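PDB 3SG0: extracellular ligand-binding receptor, which probably captures aromatic acids such as benzoylformate in the periplasm and delivers them for uptake, as related solute-binding proteins of ABC transporters do. Local coordinates for residues Gly31-Ala36 with Ala78-Lys83; Pro100-Leu105 with Leu116-Ala121. One frame throughout, in Å; residues are numbered along the deposited sequence.

Contact 1: residues Gly31-Ala36 with Ala78-Lys83; sequences GITMSA and AQNARK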
ATOM      1  N   GLY A  31      -4.204   0.164  17.987  1.00  8.64           N
ATOM      2  CA  GLY A  31      -5.431   0.544  17.304  1.00  9.28           C
ATOM      3  C   GLY A  31      -5.255   0.462  15.808  1.00  9.27           C
ATOM      4  O   GLY A  31      -4.203   0.843  15.294  1.00 10.81           O
ATOM      5  N   ILE A  32      -6.274  -0.014  15.102  1.00  8.45           N
ATOM      6  CA  ILE A  32      -6.207  -0.153  13.655  1.00  9.00           C
ATOM      7  C   ILE A  32      -7.488   0.394  13.038  1.00  8.51           C
ATOM      8  O   ILE A  32      -8.586   0.059  13.487  1.00  9.49           O
ATOM      9  CB  ILE A  32      -6.053  -1.634  13.235  1.00  9.16           C
ATOM     10  CG1 ILE A  32      -4.955  -2.331  14.046  1.00  9.77           C
ATOM     11  CG2 ILE A  32      -5.760  -1.733  11.749  1.00 10.75           C
ATOM     12  CD1 ILE A  32      -4.943  -3.850  13.875  1.00 11.52           C
ATOM     13  N   THR A  33      -7.352   1.252  12.035  1.00  7.86           N
ATOM     14  CA  THR A  33      -8.483   1.655  11.209  1.00  8.16           C
ATOM     15  C   THR A  33      -8.170   1.250   9.783  1.00  7.93           C
ATOM     16  O   THR A  33      -7.068   1.493   9.277  1.00  8.39           O
ATOM     17  CB  THR A  33      -8.805   3.164  11.358  1.00  9.21           C
ATOM     18  OG1 THR A  33     -10.000   3.484  10.627  1.00  9.20           O
ATOM     19  CG2 THR A  33      -7.656   4.059  10.910  1.00 10.43           C
HETATM   20  N   MSE A  34      -9.127   0.578   9.145  1.00  8.54           N
HETATM   21  CA  MSE A  34      -8.920   0.078   7.790  1.00  8.33           C
HETATM   22  C   MSE A  34     -10.192   0.218   6.985  1.00  7.68           C
HETATM   23  O   MSE A  34     -11.296   0.293   7.544  1.00  8.28           O
HETATM   24  CB  MSE A  34      -8.472  -1.382   7.799  1.00  8.79           C
HETATM   25  CG  MSE A  34      -9.500  -2.345   8.376  1.00 10.48           C
HETATM   26 SE   MSE A  34      -9.285  -2.709  10.305  0.50 16.84          SE
HETATM   27  CE  MSE A  34      -7.713  -3.852  10.149  1.00 24.39           C
ATOM     28  N   SER A  35     -10.035   0.253   5.668  1.00  7.91           N
ATOM     29  CA  SER A  35     -11.165   0.451   4.768  1.00  8.42           C
ATOM     30  C   SER A  35     -11.779  -0.893   4.390  1.00  8.51           C
ATOM     31  O   SER A  35     -11.606  -1.385   3.286  1.00  9.18           O
ATOM     32  CB  SER A  35     -10.726   1.230   3.525  1.00  8.66           C
ATOM     33  OG  SER A  35     -10.079   2.451   3.877  1.00  9.51           O
ATOM     34  N   ALA A  36     -12.460  -1.506   5.349  1.00  8.50           N
ATOM     35  CA  ALA A  36     -13.025  -2.840   5.165  1.00  9.72           C
ATOM     36  C   ALA A  36     -14.304  -2.841   4.333  1.00 10.38           C
ATOM     37  O   ALA A  36     -14.739  -3.893   3.869  1.00 14.15           O
ATOM     38  CB  ALA A  36     -13.251  -3.516   6.515  1.00 11.74           C
ATOM     39  N   ALA A  78     -10.785   9.493  10.792  1.00  9.64           N
ATOM     40  CA  ALA A  78     -10.369  10.455  11.808  1.00  9.90           C
ATOM     41  C   ALA A  78     -11.125  10.230  13.115  1.00 10.07           C
ATOM     42  O   ALA A  78     -10.540  10.294  14.198  1.00 10.85           O
ATOM     43  CB  ALA A  78     -10.545  11.889  11.299  1.00 11.09           C
ATOM     44  N   GLN A  79     -12.424   9.957  13.014  1.00 10.55           N
ATOM     45  CA  GLN A  79     -13.210   9.611  14.193  1.00 10.99           C
ATOM     46  C   GLN A  79     -12.688   8.347  14.873  1.00 10.54           C
ATOM     47  O   GLN A  79     -12.541   8.300  16.091  1.00 11.08           O
ATOM     48  CB  GLN A  79     -14.683   9.446  13.824  1.00 12.17           C
ATOM     49  CG  GLN A  79     -15.340  10.743  13.389  1.00 18.77           C
ATOM     50  CD  GLN A  79     -16.701  10.544  12.744  1.00 24.53           C
ATOM     51  OE1 GLN A  79     -17.072   9.432  12.371  1.00 24.73           O
ATOM     52  NE2 GLN A  79     -17.449  11.632  12.603  1.00 29.36           N
ATOM     53  N   ASN A  80     -12.412   7.320  14.077  1.00  9.91           N
ATOM     54  CA  ASN A  80     -11.838   6.090  14.604  1.00 11.02           C
ATOM     55  C   ASN A  80     -10.532   6.356  15.339  1.00  9.11           C
ATOM     56  O   ASN A  80     -10.317   5.871  16.444  1.00 10.37           O
ATOM     57  CB  ASN A  80     -11.577   5.069  13.488  1.00 10.80           C
ATOM     58  CG  ASN A  80     -12.852   4.472  12.912  1.00  9.81           C
ATOM     59  OD1 ASN A  80     -13.944   4.650  13.450  1.00 11.98           O
ATOM     60  ND2 ASN A  80     -12.710   3.729  11.826  1.00 10.24           N
ATOM     61  N   ALA A  81      -9.651   7.124  14.710  1.00  9.23           N
ATOM     62  CA  ALA A  81      -8.351   7.417  15.301  1.00  9.59           C
ATOM     63  C   ALA A  81      -8.511   8.160  16.619  1.00 10.25           C
ATOM     64  O   ALA A  81      -7.862   7.830  17.603  1.00 10.95           O
ATOM     65  CB  ALA A  81      -7.510   8.233  14.341  1.00 11.14           C
ATOM     66  N   ARG A  82      -9.375   9.170  16.644  1.00 10.65           N
ATOM     67  CA  ARG A  82      -9.552   9.939  17.868  1.00 11.78           C
ATOM     68  C   ARG A  82     -10.115   9.073  18.988  1.00 12.58           C
ATOM     69  O   ARG A  82      -9.728   9.238  20.145  1.00 12.96           O
ATOM     70  CB  ARG A  82     -10.394  11.194  17.629  1.00 12.85           C
ATOM     71  CG  ARG A  82      -9.661  12.244  16.813  1.00 14.55           C
ATOM     72  CD  ARG A  82     -10.407  13.567  16.785  1.00 18.39           C
ATOM     73  NE  ARG A  82      -9.548  14.628  16.265  1.00 24.95           N
ATOM     74  CZ  ARG A  82      -9.625  15.126  15.037  1.00 26.26           C
ATOM     75  NH1 ARG A  82     -10.540  14.673  14.186  1.00 24.28           N
ATOM     76  NH2 ARG A  82      -8.787  16.086  14.665  1.00 24.32           N
ATOM     77  N   LYS A  83     -11.009   8.146  18.659  1.00 12.02           N
ATOM     78  CA  LYS A  83     -11.545   7.225  19.657  0.63 13.00           C
ATOM     79  C   LYS A  83     -10.445   6.314  20.195  1.00 12.87           C
ATOM     80  O   LYS A  83     -10.305   6.134  21.407  1.00 15.10           O
ATOM     81  CB  LYS A  83     -12.674   6.379  19.065  0.63 16.28           C
ATOM     82  CG  LYS A  83     -13.347   5.458  20.072  0.63 18.29           C
ATOM     83  CD  LYS A  83     -14.153   4.369  19.382  0.63 26.81           C
ATOM     84  CE  LYS A  83     -15.186   4.951  18.432  0.63 29.58           C
ATOM     85  NZ  LYS A  83     -15.940   3.884  17.711  0.63 33.67           N
TER
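Asn80 reaches from helix 74-86 to the hydroxyl of Thr33 on strand 28-34, and this single polar meeting carries nearly all of the contact. The amide nitrogen ND2 of Asn80 donates to OG1 of Thr33 across 3.0 Å. The bond is almost straight, with an N-H...O angle of 177°, and OG1 sits practically in the plane of the amide group, so the N-H meets it head-on. The two side chains slant across one another, and their aliphatic parts approach beside the bond, Asn80 CB coming to 4.0 Å from Thr33 CB.

Torsions explain the fit. In Thr33 the hydroxyl stands opposite the backbone N (chi1 -175°), which aims OG1 at the helix and consigns CG2 to the position between N and the carbonyl carbon, where it packs on Leu105 of helix 99-111. Asn80 holds CG opposite its own carbonyl carbon (chi1 -71°), extending the amide from the helix toward the strand.

Both polar groups are buried, and each has a further partner. ND2 of Asn80 also bonds to the backbone O of Asp69, while OG1 of Thr33 has its stronger partner in Asp70 OD2, whose carboxylate binds Ser35 OG through its other oxygen. Bonds to two different acceptors should hold the amide in its rotation. A leucine in place of Asn80 would probably leave the Thr33 hydroxyl and the Asp69 carbonyl short of a donor in a buried setting.

Helix 74-86 is the connection of a beta-alpha-beta crossover that joins strands 61-69 and 92-94 and passes over strand 28-34, which lies between them in the parallel part of the sheet, a layout characteristic of the Rossmann-like lobes of periplasmic binding proteins.

Contact 2: residues Pro100-Leu105 with Leu116-Ala121; sequences PVSLPL and LMTMAA. With 173 (benzoyl-formic acid), chain B.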
ATOM      1  N   PRO A 100      -6.186   8.973   0.598  1.00  8.36           N
ATOM      2  CA  PRO A 100      -7.045  10.074   1.056  0.58  9.72           C
ATOM      3  C   PRO A 100      -7.540   9.865   2.488  1.00  8.95           C
ATOM      4  O   PRO A 100      -7.743  10.824   3.237  1.00  9.92           O
ATOM      5  CB  PRO A 100      -8.223  10.044   0.064  0.58 11.24           C
ATOM      6  CG  PRO A 100      -8.179   8.682  -0.579  0.58  9.35           C
ATOM      7  CD  PRO A 100      -6.725   8.316  -0.609  0.58  9.64           C
ATOM      8  N   VAL A 101      -7.755   8.613   2.857  1.00  8.58           N
ATOM      9  CA  VAL A 101      -8.267   8.280   4.177  1.00  9.10           C
ATOM     10  C   VAL A 101      -7.181   8.444   5.239  1.00  8.55           C
ATOM     11  O   VAL A 101      -7.456   8.836   6.377  1.00 10.59           O
ATOM     12  CB  VAL A 101      -8.862   6.858   4.183  1.00  8.93           C
ATOM     13  CG1 VAL A 101      -9.449   6.529   5.525  1.00 10.23           C
ATOM     14  CG2 VAL A 101      -9.919   6.726   3.092  1.00 10.57           C
ATOM     15  N   SER A 102      -5.938   8.166   4.854  1.00  8.27           N
ATOM     16  CA  SER A 102      -4.800   8.233   5.774  1.00  8.24           C
ATOM     17  C   SER A 102      -4.266   9.636   6.019  1.00  8.86           C
ATOM     18  O   SER A 102      -3.732   9.915   7.088  1.00  8.59           O
ATOM     19  CB  SER A 102      -3.653   7.377   5.247  1.00  8.63           C
ATOM     20  OG  SER A 102      -4.010   6.008   5.221  1.00  8.42           O
ATOM     21  N   LEU A 103      -4.371  10.511   5.025  1.00  9.15           N
ATOM     22  CA  LEU A 103      -3.780  11.840   5.142  1.00  9.87           C
ATOM     23  C   LEU A 103      -4.147  12.604   6.421  1.00 10.50           C
ATOM     24  O   LEU A 103      -3.259  13.126   7.087  1.00 11.21           O
ATOM     25  CB  LEU A 103      -4.074  12.681   3.897  1.00 12.02           C
ATOM     26  CG  LEU A 103      -3.111  12.447   2.738  1.00 15.49           C
ATOM     27  CD1 LEU A 103      -3.678  13.015   1.440  1.00 18.44           C
ATOM     28  CD2 LEU A 103      -1.742  13.046   3.053  1.00 18.22           C
ATOM     29  N   PRO A 104      -5.438  12.661   6.783  1.00 10.07           N
ATOM     30  CA  PRO A 104      -5.801  13.408   7.996  1.00 11.14           C
ATOM     31  C   PRO A 104      -5.269  12.765   9.270  1.00 10.23           C
ATOM     32  O   PRO A 104      -5.220  13.431  10.307  1.00 11.73           O
ATOM     33  CB  PRO A 104      -7.335  13.382   7.986  1.00 13.97           C
ATOM     34  CG  PRO A 104      -7.704  12.213   7.112  1.00 18.90           C
ATOM     35  CD  PRO A 104      -6.625  12.171   6.058  1.00 12.36           C
ATOM     36  N   LEU A 105      -4.885  11.495   9.218  1.00  9.58           N
ATOM     37  CA  LEU A 105      -4.410  10.828  10.420  1.00  9.15           C
ATOM     38  C   LEU A 105      -3.020  11.286  10.843  1.00  8.88           C
ATOM     39  O   LEU A 105      -2.640  11.126  12.004  1.00 10.01           O
ATOM     40  CB  LEU A 105      -4.420   9.311  10.246  1.00  9.30           C
ATOM     41  CG  LEU A 105      -5.751   8.725   9.779  1.00  9.23           C
ATOM     42  CD1 LEU A 105      -5.659   7.214   9.753  1.00 11.11           C
ATOM     43  CD2 LEU A 105      -6.903   9.198  10.669  1.00 11.99           C
ATOM     44  N   LEU A 116       2.135   6.300  14.066  1.00  7.42           N
ATOM     45  CA  LEU A 116       1.141   5.882  13.088  1.00  7.44           C
ATOM     46  C   LEU A 116       1.827   5.044  12.026  1.00  7.09           C
ATOM     47  O   LEU A 116       2.738   5.532  11.356  1.00  7.93           O
ATOM     48  CB  LEU A 116       0.499   7.099  12.411  1.00  8.28           C
ATOM     49  CG  LEU A 116      -0.433   6.793  11.232  1.00  8.46           C
ATOM     50  CD1 LEU A 116      -1.664   6.026  11.679  1.00  9.93           C
ATOM     51  CD2 LEU A 116      -0.834   8.064  10.502  1.00 10.09           C
HETATM   52  N   MSE A 117       1.401   3.792  11.877  1.00  7.52           N
HETATM   53  CA  MSE A 117       1.876   2.937  10.795  1.00  7.39           C
HETATM   54  C   MSE A 117       0.820   3.003   9.697  1.00  6.97           C
HETATM   55  O   MSE A 117      -0.224   2.352   9.804  1.00  7.79           O
HETATM   56  CB  MSE A 117       2.041   1.490  11.262  1.00  7.38           C
HETATM   57  CG  MSE A 117       2.681   1.328  12.629  1.00  7.67           C
HETATM   58 SE   MSE A 117       4.461   2.037  12.809  0.65  8.68          SE
HETATM   59  CE  MSE A 117       5.360   0.819  11.563  1.00  9.61           C
ATOM     60  N   THR A 118       1.031   3.813   8.666  1.00  7.13           N
ATOM     61  CA  THR A 118       0.030   3.878   7.615  1.00  7.42           C
ATOM     62  C   THR A 118       0.154   2.678   6.689  1.00  7.08           C
ATOM     63  O   THR A 118       1.258   2.172   6.476  1.00  7.34           O
ATOM     64  CB  THR A 118       0.091   5.200   6.832  1.00  7.81           C
ATOM     65  OG1 THR A 118      -1.000   5.240   5.909  1.00  9.21           O
ATOM     66  CG2 THR A 118       1.388   5.362   6.051  1.00  9.18           C
HETATM   67  N   MSE A 119      -0.973   2.216   6.149  1.00  7.14           N
HETATM   68  CA  MSE A 119      -0.974   1.076   5.233  1.00  7.66           C
HETATM   69  C   MSE A 119      -1.168   1.488   3.772  1.00  7.42           C
HETATM   70  O   MSE A 119      -1.286   0.630   2.891  1.00  8.14           O
HETATM   71  CB  MSE A 119      -2.012   0.030   5.661  1.00  7.74           C
HETATM   72  CG  MSE A 119      -1.725  -0.548   7.040  1.00  8.48           C
HETATM   73 SE   MSE A 119      -2.965  -1.925   7.581  0.66  8.75          SE
HETATM   74  CE  MSE A 119      -4.533  -0.810   7.912  1.00 10.39           C
ATOM     75  N   ALA A 120      -1.179   2.792   3.516  1.00  7.39           N
ATOM     76  CA  ALA A 120      -1.418   3.324   2.184  1.00  7.43           C
ATOM     77  C   ALA A 120      -0.102   3.631   1.464  1.00  6.95           C
ATOM     78  O   ALA A 120       0.981   3.437   2.028  1.00  7.84           O
ATOM     79  CB  ALA A 120      -2.313   4.546   2.281  1.00  8.90           C
ATOM     80  N   ALA A 121      -0.197   4.104   0.224  1.00  7.04           N
ATOM     81  CA  ALA A 121       0.948   4.058  -0.693  1.00  7.17           C
ATOM     82  C   ALA A 121       1.601   5.383  -1.075  1.00  6.94           C
ATOM     83  O   ALA A 121       2.782   5.394  -1.430  1.00  7.47           O
ATOM     84  CB  ALA A 121       0.551   3.321  -1.976  1.00  8.30           C
TER
HETATM   85  O1B 173 B 384      -2.792   4.464  -1.159  1.00  9.35           O
HETATM   86  C1  173 B 384      -3.840   4.212  -1.692  1.00 11.26           C
HETATM   87  O1A 173 B 384      -4.877   5.131  -1.805  1.00 10.35           O
HETATM   88  C2  173 B 384      -4.005   2.945  -2.486  1.00 11.86           C
HETATM   89  O2  173 B 384      -4.931   2.812  -3.229  1.00 15.69           O
HETATM   90  C1G 173 B 384      -3.005   1.856  -2.252  1.00 11.71           C
HETATM   91  C2D 173 B 384      -2.613   1.504  -0.820  1.00 10.89           C
HETATM   92  C2E 173 B 384      -1.583   0.424  -0.564  1.00  9.81           C
HETATM   93  C3  173 B 384      -0.939  -0.288  -1.753  1.00 11.76           C
HETATM   94  C1E 173 B 384      -1.352   0.093  -3.188  1.00 11.97           C
HETATM   95  C1D 173 B 384      -2.391   1.162  -3.453  1.00 13.63           C
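Ser102 and Thr118 meet through their hydroxyl oxygens across the second half of a beta-alpha-beta unit, made of strand 92-94, helix 99-111 and strand 116-118. OG of Ser102 and OG1 of Thr118 lie 3.2 Å apart. With OG1 opposite its backbone N (chi1 -174°), Thr118 directs its hydroxyl toward the helix and meets the serine oxygen from its flank, nearly at right angles to the Ser102 CB-OG bond. The serine has a firmer partner in the carbonyl O of Leu98, one turn earlier in the chain. Thr118 OG1 also accepts a weak bond from the backbone N-H of Ala120, with N at 3.4 Å and an angle of 168°, the i to i+2 pattern of an ST turn.

Farther from the ligand the meeting is apolar and end to flank: the methyl CD2 of Leu116 rises from the strand to within 3.8 Å of Leu105 CB, at the base of that side chain.

Toward the pocket, the methyl of Ala120 is wedged between helix and ligand, with CB 3.7 Å from Ser102 OG and 3.5 Å from O1B of the bound benzoylformate. Thr99 and Arg198 also bind this acid by hydrogen bonds. The backbone N of Ala121 donates to the carboxylate oxygen O1B at 3.0 Å, with an N-H...O angle of 153°.

In sequence both segments of contact 1 precede those of contact 2, yet their centres lie only 10 Å apart in one lobe. Both rest on the same mixed sheet, in which strand 92-94 separates strand 28-34 from strand 116-118. Helices 74-86 and 99-111 are neighbours, and Leu105 is the shared piece: its CD2 packs 3.8 Å from Ala81 CB. A second touch comes from Met119, whose CE lies 3.7 Å from Thr33 O. The crossovers on either side of strand 92-94 in the chain, through helix 74-86 and then helix 99-111, therefore pack against each other on one sheet. Contact 1 is set back, the Thr33 side chain about 13 Å from the bound acid, whereas contact 2 runs up to its carboxylate.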